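Local coordinates for protein RNA polymerase sigma factor (Bartonella quintana, PDB 5UXX) that probably acts as a sigma-70 factor of the ECF subfamily, binding DNA and directing RNA polymerase to selected promoters, at residues L57-F62 with S127-E132; L61-R66 with A135-C140; Q104-A109 with E158-D163; R118-L123 with S147-A152. All blocks are in the same frame, centred on the assembly; numbering follows the deposited sequence.

Interaction 1. Residues L57-F62 with S127-E132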
loop_
_atom_site.group_PDB
_atom_site.type_symbol
_atom_site.label_atom_id
_atom_site.label_comp_id
_atom_site.label_asym_id
_atom_site.label_seq_id
_atom_site.Cartn_x
_atom_site.Cartn_y
_atom_site.Cartn_z
ATOM N N LEU A 57 -0.788 10.621 -10.605
ATOM C CA LEU A 57 0.303 9.682 -10.836
ATOM C C LEU A 57 0.413 8.664 -9.709
ATOM O O LEU A 57 0.675 7.485 -9.950
ATOM C CB LEU A 57 1.628 10.428 -10.996
ATOM C CG LEU A 57 2.858 9.548 -11.227
ATOM C CD1 LEU A 57 2.725 8.772 -12.529
ATOM C CD2 LEU A 57 4.126 10.384 -11.222
ATOM N N LYS A 58 0.210 9.127 -8.480
ATOM C CA LYS A 58 0.278 8.256 -7.313
ATOM C C LYS A 58 -0.787 7.169 -7.396
ATOM O O LYS A 58 -0.516 6.001 -7.124
ATOM C CB LYS A 58 0.115 9.066 -6.025
ATOM C CG LYS A 58 0.479 8.306 -4.760
ATOM C CD LYS A 58 0.173 9.126 -3.516
ATOM C CE LYS A 58 0.868 10.478 -3.559
ATOM N NZ LYS A 58 0.429 11.364 -2.444
ATOM N N ALA A 59 -1.997 7.559 -7.786
ATOM C CA ALA A 59 -3.093 6.610 -7.944
ATOM C C ALA A 59 -2.809 5.636 -9.083
ATOM O O ALA A 59 -3.169 4.461 -9.013
ATOM C CB ALA A 59 -4.400 7.347 -8.191
ATOM N N TRP A 60 -2.164 6.138 -10.131
ATOM C CA TRP A 60 -1.785 5.315 -11.274
ATOM C C TRP A 60 -0.777 4.248 -10.856
ATOM O O TRP A 60 -0.884 3.087 -11.252
ATOM C CB TRP A 60 -1.206 6.190 -12.389
ATOM C CG TRP A 60 -0.904 5.453 -13.658
ATOM C CD1 TRP A 60 -1.804 5.010 -14.581
ATOM C CD2 TRP A 60 0.391 5.084 -14.151
ATOM N NE1 TRP A 60 -1.153 4.383 -15.615
ATOM C CE2 TRP A 60 0.196 4.415 -15.376
ATOM C CE3 TRP A 60 1.695 5.252 -13.674
ATOM C CZ2 TRP A 60 1.255 3.914 -16.130
ATOM C CZ3 TRP A 60 2.745 4.754 -14.425
ATOM C CH2 TRP A 60 2.519 4.093 -15.639
ATOM N N LEU A 61 0.197 4.654 -10.048
ATOM C CA LEU A 61 1.239 3.750 -9.573
ATOM C C LEU A 61 0.690 2.731 -8.580
ATOM O O LEU A 61 1.032 1.550 -8.639
ATOM C CB LEU A 61 2.378 4.546 -8.932
ATOM C CG LEU A 61 3.214 5.390 -9.898
ATOM C CD1 LEU A 61 4.150 6.316 -9.142
ATOM C CD2 LEU A 61 3.994 4.494 -10.842
ATOM N N PHE A 62 -0.159 3.195 -7.667
ATOM C CA PHE A 62 -0.767 2.325 -6.666
ATOM C C PHE A 62 -1.656 1.269 -7.315
ATOM O O PHE A 62 -1.744 0.140 -6.834
ATOM C CB PHE A 62 -1.578 3.144 -5.659
ATOM C CG PHE A 62 -0.764 3.685 -4.514
ATOM C CD1 PHE A 62 0.429 4.354 -4.740
ATOM C CD2 PHE A 62 -1.199 3.528 -3.207
ATOM C CE1 PHE A 62 1.173 4.852 -3.686
ATOM C CE2 PHE A 62 -0.459 4.025 -2.148
ATOM C CZ PHE A 62 0.728 4.687 -2.388
ATOM N N SER A 127 -2.822 6.637 2.843
ATOM C CA SER A 127 -2.214 7.004 1.567
ATOM C C SER A 127 -2.649 8.387 1.086
ATOM O O SER A 127 -2.053 8.946 0.164
ATOM C CB SER A 127 -2.542 5.953 0.505
ATOM O OG SER A 127 -2.126 4.665 0.925
ATOM N N GLY A 128 -3.690 8.933 1.705
ATOM C CA GLY A 128 -4.113 10.293 1.420
ATOM C C GLY A 128 -4.945 10.466 0.162
ATOM O O GLY A 128 -5.029 11.567 -0.380
ATOM N N PHE A 129 -5.556 9.384 -0.309
ATOM C CA PHE A 129 -6.419 9.457 -1.485
ATOM C C PHE A 129 -7.826 9.920 -1.124
ATOM O O PHE A 129 -8.291 9.713 -0.004
ATOM C CB PHE A 129 -6.494 8.102 -2.192
ATOM C CG PHE A 129 -5.217 7.695 -2.867
ATOM C CD1 PHE A 129 -4.781 8.353 -4.006
ATOM C CD2 PHE A 129 -4.461 6.646 -2.373
ATOM C CE1 PHE A 129 -3.608 7.980 -4.632
ATOM C CE2 PHE A 129 -3.287 6.266 -2.996
ATOM C CZ PHE A 129 -2.860 6.934 -4.126
ATOM N N SER A 130 -8.493 10.555 -2.081
ATOM C CA SER A 130 -9.898 10.905 -1.929
ATOM C C SER A 130 -10.752 9.653 -2.103
ATOM O O SER A 130 -10.263 8.629 -2.582
ATOM C CB SER A 130 -10.304 11.973 -2.944
ATOM O OG SER A 130 -10.202 11.478 -4.267
ATOM N N TYR A 131 -12.019 9.732 -1.709
ATOM C CA TYR A 131 -12.941 8.618 -1.906
ATOM C C TYR A 131 -13.076 8.300 -3.390
ATOM O O TYR A 131 -13.160 7.136 -3.782
ATOM C CB TYR A 131 -14.314 8.929 -1.306
ATOM C CG TYR A 131 -14.313 9.033 0.203
ATOM C CD1 TYR A 131 -14.027 7.928 0.993
ATOM C CD2 TYR A 131 -14.609 10.234 0.835
ATOM C CE1 TYR A 131 -14.025 8.016 2.372
ATOM C CE2 TYR A 131 -14.611 10.331 2.215
ATOM C CZ TYR A 131 -14.319 9.220 2.977
ATOM O OH TYR A 131 -14.319 9.311 4.350
ATOM N N GLU A 132 -13.094 9.350 -4.205
ATOM C CA GLU A 132 -13.188 9.213 -5.653
ATOM C C GLU A 132 -12.011 8.418 -6.220
ATOM O O GLU A 132 -12.201 7.465 -6.975
ATOM C CB GLU A 132 -13.253 10.594 -6.310
ATOM C CG GLU A 132 -13.730 10.578 -7.750
ATOM C CD GLU A 132 -15.224 10.348 -7.863
ATOM O OE1 GLU A 132 -15.995 11.199 -7.372
ATOM O OE2 GLU A 132 -15.627 9.315 -8.439
HETATM O O HOH W 1 -2.243 10.694 -1.960
#

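Interaction 2. Residues L61-R66 with A135-C140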
loop_
_atom_site.group_PDB
_atom_site.type_symbol
_atom_site.label_atom_id
_atom_site.label_comp_id
_atom_site.label_asym_id
_atom_site.label_seq_id
_atom_site.Cartn_x
_atom_site.Cartn_y
_atom_site.Cartn_z
ATOM N N LEU A 61 0.197 4.654 -10.048
ATOM C CA LEU A 61 1.239 3.750 -9.573
ATOM C C LEU A 61 0.690 2.731 -8.580
ATOM O O LEU A 61 1.032 1.550 -8.639
ATOM C CB LEU A 61 2.378 4.546 -8.932
ATOM C CG LEU A 61 3.214 5.390 -9.898
ATOM C CD1 LEU A 61 4.150 6.316 -9.142
ATOM C CD2 LEU A 61 3.994 4.494 -10.842
ATOM N N PHE A 62 -0.159 3.195 -7.667
ATOM C CA PHE A 62 -0.767 2.325 -6.666
ATOM C C PHE A 62 -1.656 1.269 -7.315
ATOM O O PHE A 62 -1.744 0.140 -6.834
ATOM C CB PHE A 62 -1.578 3.144 -5.659
ATOM C CG PHE A 62 -0.764 3.685 -4.514
ATOM C CD1 PHE A 62 0.429 4.354 -4.740
ATOM C CD2 PHE A 62 -1.199 3.528 -3.207
ATOM C CE1 PHE A 62 1.173 4.852 -3.686
ATOM C CE2 PHE A 62 -0.459 4.025 -2.148
ATOM C CZ PHE A 62 0.728 4.687 -2.388
ATOM N N THR A 63 -2.314 1.646 -8.407
ATOM C CA THR A 63 -3.170 0.727 -9.149
ATOM C C THR A 63 -2.364 -0.440 -9.715
ATOM O O THR A 63 -2.797 -1.591 -9.660
ATOM C CB THR A 63 -3.901 1.444 -10.301
ATOM O OG1 THR A 63 -4.646 2.551 -9.780
ATOM C CG2 THR A 63 -4.849 0.488 -11.012
ATOM N N ILE A 64 -1.189 -0.134 -10.258
ATOM C CA ILE A 64 -0.312 -1.162 -10.808
ATOM C C ILE A 64 0.149 -2.135 -9.725
ATOM O O ILE A 64 0.114 -3.351 -9.919
ATOM C CB ILE A 64 0.922 -0.540 -11.489
ATOM C CG1 ILE A 64 0.495 0.295 -12.700
ATOM C CG2 ILE A 64 1.906 -1.622 -11.909
ATOM C CD1 ILE A 64 1.636 1.034 -13.366
ATOM N N LEU A 65 0.562 -1.596 -8.582
ATOM C CA LEU A 65 1.027 -2.421 -7.471
ATOM C C LEU A 65 -0.109 -3.266 -6.904
ATOM O O LEU A 65 0.070 -4.454 -6.638
ATOM C CB LEU A 65 1.642 -1.551 -6.369
ATOM C CG LEU A 65 2.413 -2.283 -5.263
ATOM C CD1 LEU A 65 3.614 -1.467 -4.816
ATOM C CD2 LEU A 65 1.519 -2.595 -4.071
ATOM N N ARG A 66 -1.269 -2.643 -6.713
ATOM C CA ARG A 66 -2.444 -3.345 -6.208
ATOM C C ARG A 66 -2.819 -4.539 -7.081
ATOM O O ARG A 66 -3.063 -5.635 -6.578
ATOM C CB ARG A 66 -3.638 -2.391 -6.116
ATOM C CG ARG A 66 -4.974 -3.112 -6.098
ATOM C CD ARG A 66 -6.093 -2.264 -6.669
ATOM N NE ARG A 66 -7.218 -3.092 -7.101
ATOM C CZ ARG A 66 -8.218 -3.473 -6.312
ATOM N NH1 ARG A 66 -8.241 -3.101 -5.041
ATOM N NH2 ARG A 66 -9.195 -4.226 -6.795
ATOM N N ALA A 135 -11.775 4.767 -5.001
ATOM C CA ALA A 135 -12.778 3.961 -5.687
ATOM C C ALA A 135 -12.278 3.532 -7.063
ATOM O O ALA A 135 -12.496 2.398 -7.487
ATOM C CB ALA A 135 -14.085 4.727 -5.809
ATOM N N ALA A 136 -11.611 4.452 -7.754
ATOM C CA ALA A 136 -11.045 4.170 -9.068
ATOM C C ALA A 136 -9.954 3.109 -8.978
ATOM O O ALA A 136 -9.861 2.229 -9.834
ATOM C CB ALA A 136 -10.497 5.442 -9.694
ATOM N N ILE A 137 -9.129 3.202 -7.940
ATOM C CA ILE A 137 -8.058 2.237 -7.713
ATOM C C ILE A 137 -8.613 0.833 -7.485
ATOM O O ILE A 137 -8.128 -0.137 -8.066
ATOM C CB ILE A 137 -7.183 2.641 -6.506
ATOM C CG1 ILE A 137 -6.420 3.931 -6.807
ATOM C CG2 ILE A 137 -6.212 1.527 -6.146
ATOM C CD1 ILE A 137 -5.671 4.489 -5.616
ATOM N N CYS A 138 -9.640 0.733 -6.647
ATOM C CA CYS A 138 -10.216 -0.562 -6.298
ATOM C C CYS A 138 -11.254 -1.029 -7.314
ATOM O O CYS A 138 -11.741 -2.157 -7.239
ATOM C CB CYS A 138 -10.847 -0.503 -4.906
ATOM S SG CYS A 138 -9.680 -0.143 -3.580
ATOM N N GLY A 139 -11.583 -0.163 -8.268
ATOM C CA GLY A 139 -12.555 -0.495 -9.293
ATOM C C GLY A 139 -13.950 -0.718 -8.738
ATOM O O GLY A 139 -14.655 -1.638 -9.158
ATOM N N CYS A 140 -14.349 0.122 -7.789
ATOM C CA CYS A 140 -15.673 0.020 -7.187
ATOM C C CYS A 140 -16.316 1.395 -7.044
ATOM O O CYS A 140 -15.725 2.408 -7.414
ATOM C CB CYS A 140 -15.593 -0.666 -5.822
ATOM S SG CYS A 140 -14.675 0.266 -4.575
#

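Interaction 3. Residues Q104-A109 with E158-D163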
loop_
_atom_site.group_PDB
_atom_site.type_symbol
_atom_site.label_atom_id
_atom_site.label_comp_id
_atom_site.label_asym_id
_atom_site.label_seq_id
_atom_site.Cartn_x
_atom_site.Cartn_y
_atom_site.Cartn_z
ATOM N N GLN A 104 4.369 -3.940 14.747
ATOM C CA GLN A 104 4.078 -5.362 14.620
ATOM C C GLN A 104 2.620 -5.645 14.969
ATOM O O GLN A 104 1.931 -6.371 14.255
ATOM C CB GLN A 104 5.007 -6.180 15.519
ATOM C CG GLN A 104 4.823 -7.684 15.407
ATOM C CD GLN A 104 5.739 -8.307 14.372
ATOM O OE1 GLN A 104 6.352 -7.606 13.566
ATOM N NE2 GLN A 104 5.839 -9.631 14.389
ATOM N N ASP A 105 2.158 -5.052 16.064
ATOM C CA ASP A 105 0.788 -5.240 16.530
ATOM C C ASP A 105 -0.221 -4.618 15.567
ATOM O O ASP A 105 -1.268 -5.204 15.290
ATOM C CB ASP A 105 0.618 -4.643 17.930
ATOM C CG ASP A 105 -0.769 -4.869 18.496
ATOM O OD1 ASP A 105 -1.087 -6.024 18.852
ATOM O OD2 ASP A 105 -1.541 -3.892 18.587
ATOM N N PHE A 106 0.097 -3.429 15.064
ATOM C CA PHE A 106 -0.784 -2.725 14.137
ATOM C C PHE A 106 -0.949 -3.499 12.831
ATOM O O PHE A 106 -2.051 -3.589 12.289
ATOM C CB PHE A 106 -0.249 -1.320 13.848
ATOM C CG PHE A 106 -1.236 -0.428 13.144
ATOM C CD1 PHE A 106 -2.133 0.341 13.868
ATOM C CD2 PHE A 106 -1.269 -0.362 11.761
ATOM C CE1 PHE A 106 -3.041 1.161 13.224
ATOM C CE2 PHE A 106 -2.176 0.456 11.112
ATOM C CZ PHE A 106 -3.064 1.218 11.846
ATOM N N LYS A 107 0.152 -4.049 12.330
ATOM C CA LYS A 107 0.129 -4.840 11.105
ATOM C C LYS A 107 -0.701 -6.106 11.293
ATOM O O LYS A 107 -1.458 -6.501 10.405
ATOM C CB LYS A 107 1.554 -5.193 10.670
ATOM C CG LYS A 107 1.642 -6.116 9.462
ATOM C CD LYS A 107 0.883 -5.565 8.265
ATOM C CE LYS A 107 1.044 -6.477 7.056
ATOM N NZ LYS A 107 0.027 -6.207 6.004
ATOM N N LYS A 108 -0.553 -6.736 12.455
ATOM C CA LYS A 108 -1.339 -7.915 12.797
ATOM C C LYS A 108 -2.827 -7.580 12.845
ATOM O O LYS A 108 -3.667 -8.394 12.470
ATOM C CB LYS A 108 -0.880 -8.498 14.135
ATOM C CG LYS A 108 0.479 -9.179 14.074
ATOM C CD LYS A 108 1.063 -9.399 15.461
ATOM C CE LYS A 108 0.096 -10.139 16.367
ATOM N NZ LYS A 108 0.713 -10.451 17.685
ATOM N N ALA A 109 -3.142 -6.373 13.307
ATOM C CA ALA A 109 -4.522 -5.900 13.346
ATOM C C ALA A 109 -5.064 -5.693 11.934
ATOM O O ALA A 109 -6.207 -6.048 11.639
ATOM C CB ALA A 109 -4.619 -4.612 14.150
ATOM N N GLU A 158 -11.772 -1.840 17.871
ATOM C CA GLU A 158 -11.984 -2.952 18.789
ATOM C C GLU A 158 -10.726 -3.808 18.904
ATOM O O GLU A 158 -10.394 -4.301 19.981
ATOM C CB GLU A 158 -13.167 -3.809 18.331
ATOM N N LEU A 159 -10.033 -3.979 17.783
ATOM C CA LEU A 159 -8.813 -4.779 17.736
ATOM C C LEU A 159 -7.677 -4.135 18.525
ATOM O O LEU A 159 -6.980 -4.805 19.287
ATOM C CB LEU A 159 -8.380 -4.996 16.285
ATOM C CG LEU A 159 -8.837 -6.269 15.568
ATOM C CD1 LEU A 159 -10.260 -6.654 15.944
ATOM C CD2 LEU A 159 -8.722 -6.074 14.066
ATOM N N LEU A 160 -7.495 -2.832 18.338
ATOM C CA LEU A 160 -6.395 -2.112 18.970
ATOM C C LEU A 160 -6.807 -1.540 20.322
ATOM O O LEU A 160 -6.026 -0.845 20.975
ATOM C CB LEU A 160 -5.897 -0.993 18.053
ATOM C CG LEU A 160 -5.299 -1.457 16.724
ATOM C CD1 LEU A 160 -5.100 -0.282 15.782
ATOM C CD2 LEU A 160 -3.987 -2.191 16.958
ATOM N N LYS A 161 -8.039 -1.841 20.727
ATOM C CA LYS A 161 -8.583 -1.427 22.019
ATOM C C LYS A 161 -8.504 0.081 22.237
ATOM O O LYS A 161 -8.180 0.543 23.332
ATOM C CB LYS A 161 -7.860 -2.154 23.158
ATOM N N VAL A 162 -8.800 0.846 21.192
ATOM C CA VAL A 162 -8.827 2.300 21.296
ATOM C C VAL A 162 -10.248 2.830 21.120
ATOM O O VAL A 162 -10.928 2.514 20.144
ATOM C CB VAL A 162 -7.886 2.966 20.268
ATOM C CG1 VAL A 162 -6.442 2.870 20.735
ATOM C CG2 VAL A 162 -8.056 2.339 18.889
ATOM N N ASP A 163 -10.693 3.631 22.084
ATOM C CA ASP A 163 -12.062 4.135 22.108
ATOM C C ASP A 163 -12.334 5.086 20.947
ATOM O O ASP A 163 -13.486 5.326 20.585
ATOM C CB ASP A 163 -12.349 4.833 23.438
#

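Interaction 4. Residues R118-L123 with S147-A152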
loop_
_atom_site.group_PDB
_atom_site.type_symbol
_atom_site.label_atom_id
_atom_site.label_comp_id
_atom_site.label_asym_id
_atom_site.label_seq_id
_atom_site.Cartn_x
_atom_site.Cartn_y
_atom_site.Cartn_z
ATOM N N ARG A 118 -8.894 -3.825 4.476
ATOM C CA ARG A 118 -7.501 -3.474 4.717
ATOM C C ARG A 118 -6.990 -2.466 3.692
ATOM O O ARG A 118 -6.377 -1.464 4.052
ATOM C CB ARG A 118 -6.627 -4.730 4.707
ATOM C CG ARG A 118 -5.135 -4.458 4.835
ATOM C CD ARG A 118 -4.369 -5.708 5.252
ATOM N NE ARG A 118 -4.579 -6.826 4.335
ATOM C CZ ARG A 118 -5.358 -7.872 4.593
ATOM N NH1 ARG A 118 -6.006 -7.950 5.749
ATOM N NH2 ARG A 118 -5.491 -8.840 3.698
ATOM N N GLU A 119 -7.253 -2.731 2.418
ATOM C CA GLU A 119 -6.808 -1.840 1.354
ATOM C C GLU A 119 -7.504 -0.482 1.416
ATOM O O GLU A 119 -6.866 0.559 1.253
ATOM C CB GLU A 119 -7.041 -2.478 -0.014
ATOM C CG GLU A 119 -6.655 -1.574 -1.167
ATOM C CD GLU A 119 -6.769 -2.261 -2.507
ATOM O OE1 GLU A 119 -7.503 -3.268 -2.604
ATOM O OE2 GLU A 119 -6.125 -1.791 -3.467
ATOM N N ALA A 120 -8.813 -0.500 1.648
ATOM C CA ALA A 120 -9.604 0.726 1.694
ATOM C C ALA A 120 -9.132 1.672 2.795
ATOM O O ALA A 120 -8.974 2.870 2.566
ATOM C CB ALA A 120 -11.076 0.395 1.880
ATOM N N ILE A 121 -8.905 1.131 3.990
ATOM C CA ILE A 121 -8.521 1.956 5.130
ATOM C C ILE A 121 -7.089 2.470 4.977
ATOM O O ILE A 121 -6.739 3.518 5.515
ATOM C CB ILE A 121 -8.672 1.186 6.469
ATOM C CG1 ILE A 121 -8.613 2.150 7.656
ATOM C CG2 ILE A 121 -7.629 0.084 6.599
ATOM C CD1 ILE A 121 -9.736 3.161 7.674
ATOM N N ILE A 122 -6.265 1.736 4.235
ATOM C CA ILE A 122 -4.904 2.180 3.947
ATOM C C ILE A 122 -4.914 3.305 2.915
ATOM O O ILE A 122 -4.251 4.326 3.092
ATOM C CB ILE A 122 -4.020 1.020 3.443
ATOM C CG1 ILE A 122 -3.719 0.049 4.586
ATOM C CG2 ILE A 122 -2.716 1.547 2.868
ATOM C CD1 ILE A 122 -3.040 0.697 5.774
ATOM N N LEU A 123 -5.673 3.112 1.840
ATOM C CA LEU A 123 -5.770 4.105 0.774
ATOM C C LEU A 123 -6.340 5.425 1.279
ATOM O O LEU A 123 -5.850 6.499 0.931
ATOM C CB LEU A 123 -6.629 3.577 -0.377
ATOM C CG LEU A 123 -6.030 2.468 -1.243
ATOM C CD1 LEU A 123 -7.054 1.975 -2.249
ATOM C CD2 LEU A 123 -4.776 2.955 -1.949
ATOM N N SER A 147 -18.281 2.469 2.944
ATOM C CA SER A 147 -18.753 1.421 3.842
ATOM C C SER A 147 -17.593 0.540 4.297
ATOM O O SER A 147 -17.546 0.105 5.448
ATOM C CB SER A 147 -19.831 0.572 3.168
ATOM O OG SER A 147 -19.286 -0.208 2.119
ATOM N N ARG A 148 -16.657 0.286 3.387
ATOM C CA ARG A 148 -15.467 -0.494 3.709
ATOM C C ARG A 148 -14.587 0.242 4.714
ATOM O O ARG A 148 -14.009 -0.372 5.609
ATOM C CB ARG A 148 -14.673 -0.817 2.440
ATOM C CG ARG A 148 -15.316 -1.891 1.577
ATOM C CD ARG A 148 -14.566 -2.112 0.275
ATOM N NE ARG A 148 -15.193 -3.158 -0.526
ATOM C CZ ARG A 148 -14.796 -3.510 -1.745
ATOM N NH1 ARG A 148 -13.766 -2.898 -2.313
ATOM N NH2 ARG A 148 -15.431 -4.474 -2.398
ATOM N N VAL A 149 -14.488 1.559 4.562
ATOM C CA VAL A 149 -13.711 2.382 5.482
ATOM C C VAL A 149 -14.337 2.370 6.876
ATOM O O VAL A 149 -13.637 2.225 7.878
ATOM C CB VAL A 149 -13.594 3.838 4.976
ATOM C CG1 VAL A 149 -13.164 4.774 6.098
ATOM C CG2 VAL A 149 -12.623 3.915 3.806
ATOM N N SER A 150 -15.659 2.506 6.929
ATOM C CA SER A 150 -16.381 2.525 8.197
ATOM C C SER A 150 -16.259 1.201 8.947
ATOM O O SER A 150 -16.018 1.187 10.154
ATOM C CB SER A 150 -17.857 2.855 7.965
ATOM O OG SER A 150 -18.021 4.204 7.564
ATOM N N ARG A 151 -16.432 0.092 8.233
ATOM C CA ARG A 151 -16.325 -1.227 8.847
ATOM C C ARG A 151 -14.895 -1.512 9.304
ATOM O O ARG A 151 -14.679 -2.062 10.384
ATOM C CB ARG A 151 -16.804 -2.322 7.886
ATOM C CG ARG A 151 -18.303 -2.286 7.617
ATOM C CD ARG A 151 -18.764 -3.394 6.673
ATOM N NE ARG A 151 -18.201 -3.282 5.330
ATOM C CZ ARG A 151 -17.219 -4.046 4.864
ATOM N NH1 ARG A 151 -16.771 -3.877 3.629
ATOM N NH2 ARG A 151 -16.690 -4.990 5.629
ATOM N N ALA A 152 -13.924 -1.131 8.479
ATOM C CA ALA A 152 -12.517 -1.329 8.813
ATOM C C ALA A 152 -12.115 -0.498 10.025
ATOM O O ALA A 152 -11.375 -0.966 10.890
ATOM C CB ALA A 152 -11.634 -0.986 7.623
#

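Interaction 1. Residues L57-F62 with S127-E132
Phe-129 drives its ring, rim first, into the side of the 57-62 helix and meets Phe-62 in a T-shaped stack. The centroids are 5.1 Å apart and the planes stand at 74°, with the edge of Phe-129 directed at one face of Phe-62; Phe-129 CE2 comes to 3.4 Å from Phe-62 CD2. Across CZ from CE2, Phe-129 CE1 lies 3.7 Å from Ala-59 CB and touches the backbone of the same residue. The aliphatic part of Lys-58 comes at the same ring obliquely, its CG 3.7 Å from Phe-129 CZ. A bend at chi3 (-56°) then turns the amine back toward the 127-132 backbone, where one water accepts from Lys-58 NZ (2.8 Å) and donates to Ser-127 O (2.8 Å). Ser-127 OG sits near the plane of the Phe-62 ring, at its edge. This hydroxyl is hydrogen-bonded to Ile-122 O and to an aromatic side chain of another protein. Farther out, Phe-22 of helix 7-26 stacks on Phe-62, and Ser-130 caps helix 131-138 through Asp-133 N just after Phe-129. Helix 57-81 lies in sigma region 2 and the 127-132 segment in region 4; the two are joined by aromatic and aliphatic burial, and the polar link between them runs through one water.

Interaction 2. Residues L61-R66 with A135-C140
Arg-66 reaches across with CG turned away from its own backbone N (chi1 159°) and the chain extended through to NE, which lays the guanidinium along the last turn of the facing helix. The plane of that group passes over the backbone rather than pointing at it: Cys-138 CA lies 3.4 Å above one face, and Ile-137 O is over a face as well. Arg-66 NE is only 3.2 Å from Ile-137 O, yet the angle is too poor for a hydrogen bond, and the same holds for Arg-66 NH2 beside Cys-138 O at 3.3 Å. The placement may still be favoured electrostatically, since carbonyls at a helix end would probably draw a positive charge. The helix stops in a Schellman motif: Gly-139, with positive phi, is the C-prime residue, Cys-140 N bonds to Ala-135 O, and a weaker bond joins Gly-139 N to Ala-136 O. In region 4 this turn leads from helix 131-138 into helix 142-159, the helix-turn-helix of the sigma-70 family. Ile-137 packs between Arg-66 and Thr-63. Its CG2 branch rests 3.8 Å from Arg-66 CD, while Ile-137 CG1 faces Thr-63 OG1 at 3.7 Å; that hydroxyl is hydrogen-bonded to Ala-59 O one turn back in its own helix. Ile-137 CD1 approaches Phe-62 CB more loosely, at 4.3 Å. Cys-138 SG packs 3.6 Å from Arg-66 NH1, the nitrogen that forms a salt bridge with Glu-119 OE1 of helix 115-125.

Interaction 3. Residues Q104-A109 with E158-D163
Leu-160 holds this contact by splitting its two methyls between partners on helix 103-112. Leu-160 CD1 lies 3.6 Å from Phe-106 CD1 and equally near the adjoining ring carbon CE1, an oblique approach. Leu-160 CD2 packs 3.8 Å from Ala-109 CB, one helical turn beyond Asp-105. Phe-106 carries its CG anti to the backbone N (chi1 -168°), which swings the ring toward Leu-160 although its CB leaves the helix on the far side. This leucine-phenylalanine-alanine cluster is the close-packed half. Around it the contact is more exposed, with single atoms touching. Asp-105 is exposed, and its side chain runs past that of Leu-160 in the opposite direction, with Asp-105 OD2 3.4 Å from Leu-160 CD2; that is a van der Waals touch of a charged group on a methyl, not a polar bond. At the other margin Leu-159 CD2 leans on the backbone, 3.5 Å from Ala-109 O, while its CB stays 4.3 Å from Ala-109 CB. Past Leu-160 the chain leaves helical geometry at Lys-161, whose phi is positive. The contact ties the end of helix 142-159 to helix 103-112, the first helix in region 4. An aromatic ring of another protein meets Phe-106 with planes about 30° apart, and an apolar side chain of that protein also packs on Leu-160. From the same helix Lys-107 bonds through NZ to the carbonyls of Ser-25 and Ser-27, linking it to the end of helix 7-26.

Interaction 4. Residues R118-L123 with S147-A152
Ala-120 and Ile-121 face Arg-148, Val-149 and Ala-152 where two helices of the region 4 helix-turn-helix domain cross almost at a right angle. The axes of segments 118-123 and 147-152 pass 8.3 Å apart, with a crossing angle of -96°, and short side chains at the crossing let the backbones come close. Helix 142-159 is probably the recognition helix, as in other sigma-70 factors, and helix 115-125 packs across it.

Most of the burial is aliphatic. Ala-120 CB rests 3.8 Å from Arg-148 CB, so the arginine takes part through the root of its chain. A second close pair joins Ile-121 CB and Ala-152 CB, 3.9 Å apart. Between them Val-149 offers both branches: CG2 turns toward Ala-120, with 4.3 Å to its CB, and CG1 faces Ile-121 CD1. The isoleucine and valine side chains cross at about a right angle, like the helices that carry them.

The charged groups lie at the margin. The Arg-148 chain runs straight from CG to NE and carries the guanidinium past Ala-120; Arg-148 NH1 is still 6.3 Å from Glu-119 OE1, too far for contact, though the opposite charges may attract weakly. A long, weak ion pair links Arg-148 to Asp-116, while Glu-119 serves Arg-66 and Tyr-70 on helix 57-81.

The remaining touches are between methyls and backbone oxygens. With CG1 opposite its backbone N (chi1 -166°) and chi2 at 63°, Ile-121 brings CD1 to 4.0 Å from Val-149 O.

In the fold
Interactions 1 and 2 share Phe-62 and hold the same two helices, 57-81 and 131-138, joining region 2 to region 4. Interaction 1 is the buried aromatic contact; interaction 2, partly buried, is more polar and places an arginine over a helix end. Interactions 3 and 4 both use helix 142-159: interaction 4 is an aliphatic crossing in the core of region 4, whereas the centre of interaction 3 is about 18 Å from the centre of the chain, with an exposed carboxylate at its margin. Glu-119 connects 2 and 4 by its salt bridge to Arg-66, while backbone atoms of Ser-127 and Phe-129 probably hydrogen-bond to Ile-122 and Leu-123, coupling 1 to 4.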